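S-adenosylmethionine:tRNA ribosyltransferase-isomerase (Thermus thermophilus, PDB 1WDI) probably transfers and isomerises the ribose of S-adenosylmethionine onto the 7-aminomethyl group of preQ1-modified tRNA, yielding epoxyqueuosine-tRNA. Local coordinates at residues V254-T259 with A296-F301; F301-S306 with R334-G339. All blocks are in the same frame, centred on the assembly; numbering follows the deposited sequence.

Contact 1: V254-T259 with A296-F301; sequences VAVGTT and ALFTNF. With CIT (citric acid), chain B.
A255 sits between A296 and F298 of the parallel neighbouring strand: its N bonds to A296 O and its O receives F298 N, both at 2.9 Å. G257 N adds the last rung, 2.7 Å from F298 O. V254 and A296 pack on the same face as V256 and F298, where V256 CG1 lies 4.1 Å from F298 CD2; on the reverse face the end of L297 bends toward A255. The N-terminal turn of helix 258-266 and the end of strand 296-300 together hold a citrate, probably from the crystallisation liquor. One carboxylate takes T299 OG1 on O6 at 2.7 Å and N300 N on O5 at 2.8 Å; T258 N also reaches O6, and T259 OG1 holds O1 of another carboxylate. With its hydroxyl anti to the backbone N (chi1 -175°), T299 offers OG1 to the anion, and H302 NE2 hydrogen-bonds the same oxygen, roughly at right angles to the citrate bond. At G257, the helix N-cap, phi is 98°; a CB would jam against V256 O, reason enough for glycine, and run into citrate O2. N300 lays ND2 3.0 Å from citrate O5 while OD1 binds H188 NE2; an alanine here would probably leave H188 without that acceptor and open a gap beside the carboxylate. Strand 57-73 flanks V254 and V256, strand 341-344 pairs with L297 and T299, and helices 258-266 and 307-316 cover the L297 face.

Contact 2: F301-S306 with R334-G339; sequences FHLPRS and RFYSLG
Two loops bordering the antiparallel strands 296-300 and 341-344 meet here, F301 of the outgoing loop facing F335 and Y336 of the returning one. Y336 N donates to F301 O at 3.0 Å, in the carbonyl plane. A water bridges the same pair, accepting from F301 N and donating to Y336 O at 2.7 Å, so these two groups are joined through it although neither loop is a regular strand. Beside this link, F301 CB presses against F335 CD2 at 3.5 Å. The F301 ring stands beside its own backbone N (chi1 -79°), which sets CG over one face of F335; the two rings meet obliquely, their planes at 46°. Such bulky aromatics suit a site backed by A328 of helix 318-330, which both touch. Each loop is shaped by a beta turn. In the type II turn L303-S306, P304 suits the second position, and S306 OG donates to L303 O at 2.6 Å while capping L309 N at the start of helix 307-316. The type I turn Y336-G339 ends in a glycine, whose CA lies 3.7 Å above the plane of the R334 guanidinium; a CB on G339 would run into R334 O. R334 NH2 pairs with D340. Farther out, L303 brings its branched end to the Y336 ring, CD1 lying 3.6 Å from Y336 CE1, and S337 OG lies over one face of that ring.

Read from the N terminus, the chain enters contact 1 on strand 253-256, runs through helix 258-266, a small hairpin and strand 277-281, and returns on strand 296-300 to close that excursion in parallel. Contact 2 then opens at the residue where contact 1 ends, F301 belonging to both. Its loop holds helices 307-316 and 318-330 and closes just ahead of strand 341-344. The two closures therefore follow in series, neither enclosing nor crossing the other. Strand 296-300 lies between 253-256, its parallel partner in contact 1, and 341-344, its antiparallel partner, and contact 2 joins the loops at one end of that second pair; N300 packs on Y336 and S337 between them.

Contact 1: V254-T259 with A296-F301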
# COMPACT_ATOMS: atom_id res chain seq x y z
N VAL A 254 -13.41 8.26 -1.69
CA VAL A 254 -12.97 7.72 -0.41
C VAL A 254 -11.76 6.82 -0.60
O VAL A 254 -11.83 5.78 -1.25
CB VAL A 254 -14.11 6.92 0.26
CG1 VAL A 254 -13.70 6.51 1.67
CG2 VAL A 254 -15.39 7.76 0.29
N ALA A 255 -10.64 7.22 -0.01
CA ALA A 255 -9.41 6.46 -0.13
C ALA A 255 -9.32 5.36 0.91
O ALA A 255 -9.60 5.58 2.08
CB ALA A 255 -8.20 7.39 -0.01
N VAL A 256 -8.92 4.18 0.46
CA VAL A 256 -8.74 3.06 1.37
C VAL A 256 -7.24 2.89 1.48
O VAL A 256 -6.62 2.25 0.63
CB VAL A 256 -9.37 1.77 0.84
CG1 VAL A 256 -9.06 0.62 1.80
CG2 VAL A 256 -10.87 1.94 0.70
N GLY A 257 -6.65 3.49 2.51
CA GLY A 257 -5.22 3.38 2.70
C GLY A 257 -4.47 4.59 2.19
O GLY A 257 -4.91 5.26 1.26
N THR A 258 -3.33 4.87 2.80
CA THR A 258 -2.49 6.00 2.42
C THR A 258 -1.76 5.81 1.09
O THR A 258 -1.34 6.77 0.46
CB THR A 258 -1.45 6.28 3.51
OG1 THR A 258 -0.72 5.09 3.79
CG2 THR A 258 -2.14 6.75 4.79
N THR A 259 -1.62 4.56 0.67
CA THR A 259 -0.97 4.28 -0.60
C THR A 259 -1.87 4.85 -1.68
O THR A 259 -1.40 5.50 -2.62
CB THR A 259 -0.79 2.77 -0.79
OG1 THR A 259 0.01 2.26 0.28
CG2 THR A 259 -0.09 2.47 -2.12
N ALA A 296 -12.28 11.58 1.82
CA ALA A 296 -12.41 10.84 3.07
C ALA A 296 -11.33 9.78 3.08
O ALA A 296 -10.90 9.34 2.02
CB ALA A 296 -13.80 10.18 3.17
N LEU A 297 -10.91 9.36 4.27
CA LEU A 297 -9.84 8.38 4.37
C LEU A 297 -10.09 7.26 5.36
O LEU A 297 -10.40 7.52 6.52
CB LEU A 297 -8.53 9.09 4.75
CG LEU A 297 -7.30 8.21 5.02
CD1 LEU A 297 -6.92 7.46 3.75
CD2 LEU A 297 -6.12 9.08 5.48
N PHE A 298 -9.93 6.03 4.88
CA PHE A 298 -10.07 4.83 5.69
C PHE A 298 -8.61 4.39 5.82
O PHE A 298 -7.96 4.11 4.81
CB PHE A 298 -10.87 3.76 4.94
CG PHE A 298 -11.03 2.47 5.70
CD1 PHE A 298 -12.16 2.24 6.48
CD2 PHE A 298 -10.05 1.49 5.64
CE1 PHE A 298 -12.32 1.04 7.19
CE2 PHE A 298 -10.18 0.29 6.35
CZ PHE A 298 -11.33 0.07 7.12
N THR A 299 -8.10 4.33 7.04
CA THR A 299 -6.69 3.98 7.23
C THR A 299 -6.44 3.36 8.60
O THR A 299 -7.27 3.48 9.51
CB THR A 299 -5.81 5.25 7.05
OG1 THR A 299 -4.42 4.91 7.10
CG2 THR A 299 -6.13 6.25 8.14
N ASN A 300 -5.31 2.70 8.76
CA ASN A 300 -4.99 2.09 10.05
C ASN A 300 -4.57 3.15 11.07
O ASN A 300 -4.52 4.34 10.76
CB ASN A 300 -3.84 1.08 9.93
CG ASN A 300 -4.19 -0.12 9.07
OD1 ASN A 300 -5.35 -0.52 8.98
ND2 ASN A 300 -3.18 -0.71 8.45
N PHE A 301 -4.28 2.69 12.28
CA PHE A 301 -3.78 3.55 13.34
C PHE A 301 -2.26 3.42 13.22
O PHE A 301 -1.70 2.33 13.37
CB PHE A 301 -4.26 3.06 14.72
CG PHE A 301 -5.68 3.44 15.04
CD1 PHE A 301 -6.73 2.55 14.80
CD2 PHE A 301 -5.98 4.69 15.57
CE1 PHE A 301 -8.06 2.91 15.08
CE2 PHE A 301 -7.30 5.06 15.86
CZ PHE A 301 -8.34 4.16 15.61
C1 CIT B . -2.38 1.31 2.89
O1 CIT B . -2.22 1.45 1.64
O2 CIT B . -3.35 0.78 3.33
C2 CIT B . -1.26 1.83 3.75
C3 CIT B . -1.48 1.67 5.29
O7 CIT B . -1.66 0.29 5.66
C4 CIT B . -0.26 2.24 6.12
C5 CIT B . 0.99 1.29 5.98
O3 CIT B . 1.74 1.13 5.00
O4 CIT B . 1.13 0.64 7.10
C6 CIT B . -2.72 2.30 6.01
O5 CIT B . -3.42 1.85 6.91
O6 CIT B . -2.86 3.43 5.42

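Contact 2: F301-S306 with R334-G339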
# COMPACT_ATOMS: atom_id res chain seq x y z
N PHE A 301 -4.28 2.69 12.28
CA PHE A 301 -3.78 3.55 13.34
C PHE A 301 -2.26 3.42 13.22
O PHE A 301 -1.70 2.33 13.37
CB PHE A 301 -4.26 3.06 14.72
CG PHE A 301 -5.68 3.44 15.04
CD1 PHE A 301 -6.73 2.55 14.80
CD2 PHE A 301 -5.98 4.69 15.57
CE1 PHE A 301 -8.06 2.91 15.08
CE2 PHE A 301 -7.30 5.06 15.86
CZ PHE A 301 -8.34 4.16 15.61
N HIS A 302 -1.61 4.53 12.92
CA HIS A 302 -0.17 4.54 12.71
C HIS A 302 0.67 4.84 13.96
O HIS A 302 0.20 5.47 14.91
CB HIS A 302 0.15 5.53 11.59
CG HIS A 302 -0.74 5.37 10.40
ND1 HIS A 302 -0.76 4.21 9.64
CD2 HIS A 302 -1.67 6.19 9.86
CE1 HIS A 302 -1.66 4.34 8.68
NE2 HIS A 302 -2.23 5.52 8.80
N LEU A 303 1.92 4.38 13.93
CA LEU A 303 2.86 4.56 15.03
C LEU A 303 3.22 6.01 15.31
O LEU A 303 3.15 6.86 14.42
CB LEU A 303 4.15 3.78 14.75
CG LEU A 303 4.07 2.27 14.53
CD1 LEU A 303 5.47 1.74 14.25
CD2 LEU A 303 3.47 1.59 15.76
N PRO A 304 3.63 6.30 16.55
CA PRO A 304 4.01 7.65 16.96
C PRO A 304 5.18 8.14 16.10
O PRO A 304 6.04 7.35 15.72
CB PRO A 304 4.44 7.47 18.42
CG PRO A 304 3.64 6.29 18.87
CD PRO A 304 3.73 5.36 17.68
N ARG A 305 5.19 9.42 15.77
CA ARG A 305 6.27 10.01 14.98
C ARG A 305 6.47 9.43 13.58
O ARG A 305 7.46 9.73 12.92
CB ARG A 305 7.59 9.90 15.76
CG ARG A 305 7.58 10.65 17.08
CD ARG A 305 8.95 10.59 17.75
NE ARG A 305 9.06 11.56 18.83
CZ ARG A 305 10.22 11.96 19.37
NH1 ARG A 305 11.36 11.46 18.92
NH2 ARG A 305 10.22 12.85 20.35
N SER A 306 5.52 8.62 13.12
CA SER A 306 5.61 8.03 11.79
C SER A 306 5.20 9.01 10.70
O SER A 306 4.42 9.93 10.94
CB SER A 306 4.71 6.80 11.71
OG SER A 306 3.36 7.19 11.89
N ARG A 334 -6.61 -1.39 18.89
CA ARG A 334 -5.37 -2.08 18.57
C ARG A 334 -4.72 -1.28 17.43
O ARG A 334 -5.42 -0.75 16.56
CB ARG A 334 -5.65 -3.53 18.14
CG ARG A 334 -6.22 -4.40 19.27
CD ARG A 334 -6.70 -5.75 18.74
NE ARG A 334 -7.57 -5.54 17.59
CZ ARG A 334 -7.33 -6.02 16.37
NH1 ARG A 334 -6.25 -6.74 16.13
NH2 ARG A 334 -8.17 -5.72 15.37
N PHE A 335 -3.39 -1.18 17.46
CA PHE A 335 -2.65 -0.40 16.48
C PHE A 335 -1.81 -1.17 15.48
O PHE A 335 -1.57 -2.37 15.63
CB PHE A 335 -1.75 0.61 17.20
CG PHE A 335 -2.50 1.69 17.94
CD1 PHE A 335 -3.42 1.36 18.93
CD2 PHE A 335 -2.30 3.02 17.62
CE1 PHE A 335 -4.13 2.36 19.59
CE2 PHE A 335 -3.00 4.03 18.27
CZ PHE A 335 -3.93 3.70 19.26
N TYR A 336 -1.36 -0.46 14.45
CA TYR A 336 -0.50 -1.00 13.40
C TYR A 336 -1.22 -1.88 12.38
O TYR A 336 -2.45 -1.95 12.35
CB TYR A 336 0.68 -1.76 14.01
CG TYR A 336 1.94 -1.71 13.17
CD1 TYR A 336 2.46 -0.49 12.75
CD2 TYR A 336 2.62 -2.87 12.81
CE1 TYR A 336 3.63 -0.42 11.98
CE2 TYR A 336 3.78 -2.82 12.05
CZ TYR A 336 4.28 -1.59 11.64
OH TYR A 336 5.43 -1.53 10.89
N SER A 337 -0.42 -2.54 11.54
CA SER A 337 -0.88 -3.39 10.44
C SER A 337 -2.01 -4.38 10.67
O SER A 337 -2.87 -4.56 9.80
CB SER A 337 0.32 -4.16 9.88
OG SER A 337 1.41 -3.27 9.66
N LEU A 338 -2.00 -5.05 11.81
CA LEU A 338 -3.04 -6.04 12.10
C LEU A 338 -4.08 -5.47 13.07
O LEU A 338 -4.97 -6.19 13.53
CB LEU A 338 -2.41 -7.30 12.70
CG LEU A 338 -1.34 -7.99 11.84
CD1 LEU A 338 -0.70 -9.13 12.61
CD2 LEU A 338 -1.98 -8.50 10.55
N GLY A 339 -3.97 -4.18 13.35
CA GLY A 339 -4.88 -3.54 14.29
C GLY A 339 -6.22 -3.10 13.73
O GLY A 339 -6.74 -3.68 12.77
O HOH W 1 -4.22 -0.11 13.26